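Local coordinates for putative translational inhibitor protein (Yersinia pestis, PDB 5V4D), which is of unknown function but belongs to the Rid (YjgF-like) family, whose members include enamine/imine deaminases, at residues Ile7-Ala12 / Tyr19-Cys24. Numbering follows the deposited sequence.
Sequences IETKNA and YSQAIC
The carboxamide of Gln-21 meets the backbone of Thr-9 alongside, through OE1 and NE2, an example of a side-chain amide copying the two bonds a neighbouring strand residue would offer. Gln-21 OE1 accepts from Thr-9 N at 2.7 Å, while Gln-21 NE2 donates to Thr-9 O at 2.9 Å, a fairly straight bond (164°) with the acceptor in the plane of the amide. Two bonds of opposite sense to one residue fix the rotation of the amide and tell its oxygen from its nitrogen. An extended chain beyond CG (chi2 172°) carries the group this far, and it reaches the start of the type I turn Thr-9 to Ala-12. Ala-12 CB rests 3.7 Å from Gln-21 NE2, which also donates to Pro-13 O. Within the turn, Thr-9 OG1 accepts from Asn-11 N, forming an ST turn. Nearer the strand, a water bridges Ile-7 O and Gln-21 N, and Ile-7 N bonds to Ala-22 O at 3.0 Å. The Ile-7 side chain covers Ala-22, CB to CB 3.9 Å, and its CD1 meets Cys-24 SG at 3.9 Å. Thus strand 5-7, outermost in this chain's own sheet, and the loop after it are tied to strand 22-25 and, through Gln-21, to the residue just before it; Ile-7 and Ala-22 pack against Leu-29 of strand 28-31, and helix 49-66 meets Ala-12 and Ala-22 through Val-63, Ile-7 and Thr-9 through Gln-66.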
ATOM      1  N   ILE A   7       8.768 -17.421   1.927  1.00 18.06           N
ATOM      2  CA  ILE A   7      10.110 -17.097   2.418  1.00 17.12           C
ATOM      3  C   ILE A   7      10.076 -17.184   3.937  1.00 17.83           C
ATOM      4  O   ILE A   7       9.209 -16.579   4.583  1.00 19.16           O
ATOM      5  CB  ILE A   7      10.574 -15.693   1.997  1.00 21.44           C
ATOM      6  CG1 ILE A   7      10.619 -15.547   0.470  1.00 23.57           C
ATOM      7  CG2 ILE A   7      11.941 -15.406   2.612  1.00 19.93           C
ATOM      8  CD1 ILE A   7      11.575 -16.512  -0.205  1.00 23.07           C
ATOM      9  N   GLU A   8      10.994 -17.974   4.508  1.00 17.34           N
ATOM     10  CA  GLU A   8      11.079 -18.161   5.958  1.00 19.62           C
ATOM     11  C   GLU A   8      12.554 -18.137   6.324  1.00 21.74           C
ATOM     12  O   GLU A   8      13.334 -18.936   5.786  1.00 20.29           O
ATOM     13  CB  GLU A   8      10.457 -19.502   6.386  1.00 23.23           C
ATOM     14  CG  GLU A   8       9.063 -19.788   5.823  1.00 32.05           C
ATOM     15  CD  GLU A   8       8.582 -21.247   6.054  1.00 51.78           C
ATOM     16  OE1 GLU A   8       9.219 -22.195   5.522  1.00 49.60           O
ATOM     17  OE2 GLU A   8       7.551 -21.436   6.749  1.00 47.81           O
ATOM     18  N   THR A   9      12.933 -17.239   7.233  1.00 16.22           N
ATOM     19  CA  THR A   9      14.300 -17.188   7.758  1.00 17.84           C
ATOM     20  C   THR A   9      14.305 -16.814   9.233  1.00 22.01           C
ATOM     21  O   THR A   9      13.600 -15.886   9.641  1.00 18.98           O
ATOM     22  CB  THR A   9      15.202 -16.218   6.973  1.00 24.19           C
ATOM     23  OG1 THR A   9      16.470 -16.134   7.641  1.00 26.81           O
ATOM     24  CG2 THR A   9      14.638 -14.816   6.854  1.00 22.79           C
ATOM     25  N   LYS A  10      15.118 -17.543  10.035  1.00 20.23           N
ATOM     26  CA  LYS A  10      15.288 -17.159  11.427  1.00 21.23           C
ATOM     27  C   LYS A  10      16.055 -15.846  11.591  1.00 20.90           C
ATOM     28  O   LYS A  10      16.115 -15.319  12.717  1.00 22.38           O
ATOM     29  CB  LYS A  10      16.011 -18.281  12.214  1.00 24.72           C
ATOM     30  CG  LYS A  10      15.169 -19.538  12.451  1.00 36.32           C
ATOM     31  CD  LYS A  10      13.800 -19.195  13.028  1.00 40.56           C
ATOM     32  CE  LYS A  10      13.225 -20.333  13.867  1.00 51.24           C
ATOM     33  NZ  LYS A  10      13.158 -21.614  13.111  1.00 56.67           N
ATOM     34  N   ASN A  11      16.659 -15.305  10.528  1.00 20.93           N
ATOM     35  CA  ASN A  11      17.330 -14.014  10.636  1.00 18.96           C
ATOM     36  C   ASN A  11      16.409 -12.810  10.494  1.00 18.36           C
ATOM     37  O   ASN A  11      16.883 -11.672  10.612  1.00 20.04           O
ATOM     38  CB  ASN A  11      18.456 -13.930   9.609  1.00 24.46           C
ATOM     39  CG  ASN A  11      19.566 -14.908   9.939  1.00 32.07           C
ATOM     40  OD1 ASN A  11      19.880 -15.126  11.121  1.00 37.57           O
ATOM     41  ND2 ASN A  11      20.108 -15.534   8.929  1.00 33.23           N
ATOM     42  N   ALA A  12      15.115 -13.004  10.259  1.00 17.43           N
ATOM     43  CA  ALA A  12      14.130 -11.946  10.414  1.00 17.36           C
ATOM     44  C   ALA A  12      13.157 -12.361  11.500  1.00 15.82           C
ATOM     45  O   ALA A  12      13.054 -13.546  11.825  1.00 18.50           O
ATOM     46  CB  ALA A  12      13.356 -11.672   9.108  1.00 18.02           C
ATOM     47  N   TYR A  19       0.669 -14.680   8.993  1.00 24.24           N
ATOM     48  CA  TYR A  19       1.247 -14.112   7.788  1.00 21.97           C
ATOM     49  C   TYR A  19       2.598 -14.786   7.549  1.00 19.19           C
ATOM     50  O   TYR A  19       3.135 -15.495   8.411  1.00 25.34           O
ATOM     51  CB  TYR A  19       1.369 -12.575   7.862  1.00 21.01           C
ATOM     52  CG  TYR A  19       2.193 -12.048   9.021  1.00 22.95           C
ATOM     53  CD1 TYR A  19       3.547 -11.838   8.885  1.00 24.02           C
ATOM     54  CD2 TYR A  19       1.594 -11.734  10.250  1.00 35.93           C
ATOM     55  CE1 TYR A  19       4.303 -11.378   9.930  1.00 31.36           C
ATOM     56  CE2 TYR A  19       2.353 -11.260  11.313  1.00 38.70           C
ATOM     57  CZ  TYR A  19       3.715 -11.097  11.143  1.00 38.52           C
ATOM     58  OH  TYR A  19       4.517 -10.640  12.174  1.00 38.23           O
ATOM     59  N   SER A  20       3.090 -14.639   6.325  1.00 17.09           N
ATOM     60  CA  SER A  20       4.429 -15.082   5.984  1.00 16.18           C
ATOM     61  C   SER A  20       5.376 -13.889   5.933  1.00 16.28           C
ATOM     62  O   SER A  20       4.958 -12.786   5.577  1.00 18.37           O
ATOM     63  CB  SER A  20       4.426 -15.769   4.624  1.00 21.84           C
ATOM     64  OG  SER A  20       3.619 -16.957   4.648  1.00 19.58           O
ATOM     65  N   GLN A  21       6.654 -14.115   6.264  1.00 15.94           N
ATOM     66  CA  GLN A  21       7.636 -13.020   6.132  1.00 16.12           C
ATOM     67  C   GLN A  21       7.640 -12.434   4.722  1.00 16.73           C
ATOM     68  O   GLN A  21       7.717 -11.201   4.541  1.00 17.20           O
ATOM     69  CB  GLN A  21       9.034 -13.506   6.511  1.00 14.40           C
ATOM     70  CG  GLN A  21       9.160 -13.957   7.975  1.00 15.59           C
ATOM     71  CD  GLN A  21      10.501 -14.609   8.254  1.00 20.23           C
ATOM     72  OE1 GLN A  21      11.058 -15.243   7.366  1.00 20.10           O
ATOM     73  NE2 GLN A  21      11.020 -14.476   9.497  1.00 19.24           N
ATOM     74  N   ALA A  22       7.571 -13.292   3.711  1.00 15.65           N
ATOM     75  CA  ALA A  22       7.413 -12.792   2.354  1.00 16.02           C
ATOM     76  C   ALA A  22       6.859 -13.916   1.500  1.00 17.60           C
ATOM     77  O   ALA A  22       6.908 -15.093   1.884  1.00 16.97           O
ATOM     78  CB  ALA A  22       8.724 -12.299   1.791  1.00 15.01           C
ATOM     79  N   ILE A  23       6.279 -13.525   0.363  1.00 15.26           N
ATOM     80  CA  ILE A  23       5.738 -14.454  -0.630  1.00 13.85           C
ATOM     81  C   ILE A  23       6.360 -14.086  -1.967  1.00 15.80           C
ATOM     82  O   ILE A  23       6.397 -12.904  -2.320  1.00 16.42           O
ATOM     83  CB  ILE A  23       4.200 -14.348  -0.733  1.00 14.30           C
ATOM     84  CG1 ILE A  23       3.517 -14.876   0.523  1.00 14.66           C
ATOM     85  CG2 ILE A  23       3.679 -15.076  -2.018  1.00 14.90           C
ATOM     86  CD1 ILE A  23       3.725 -16.362   0.754  1.00 18.90           C
ATOM     87  N   CYS A  24       6.848 -15.083  -2.709  1.00 15.62           N
ATOM     88  CA  CYS A  24       7.309 -14.849  -4.074  1.00 17.53           C
ATOM     89  C   CYS A  24       6.255 -15.357  -5.041  1.00 21.71           C
ATOM     90  O   CYS A  24       5.735 -16.459  -4.871  1.00 20.43           O
ATOM     91  CB  CYS A  24       8.632 -15.566  -4.352  1.00 24.60           C
ATOM     92  SG  CYS A  24       9.990 -14.870  -3.376  1.00 29.51           S
TER
HETATM   93  O   HOH W   1       7.600 -16.818   6.727  1.00 20.26           O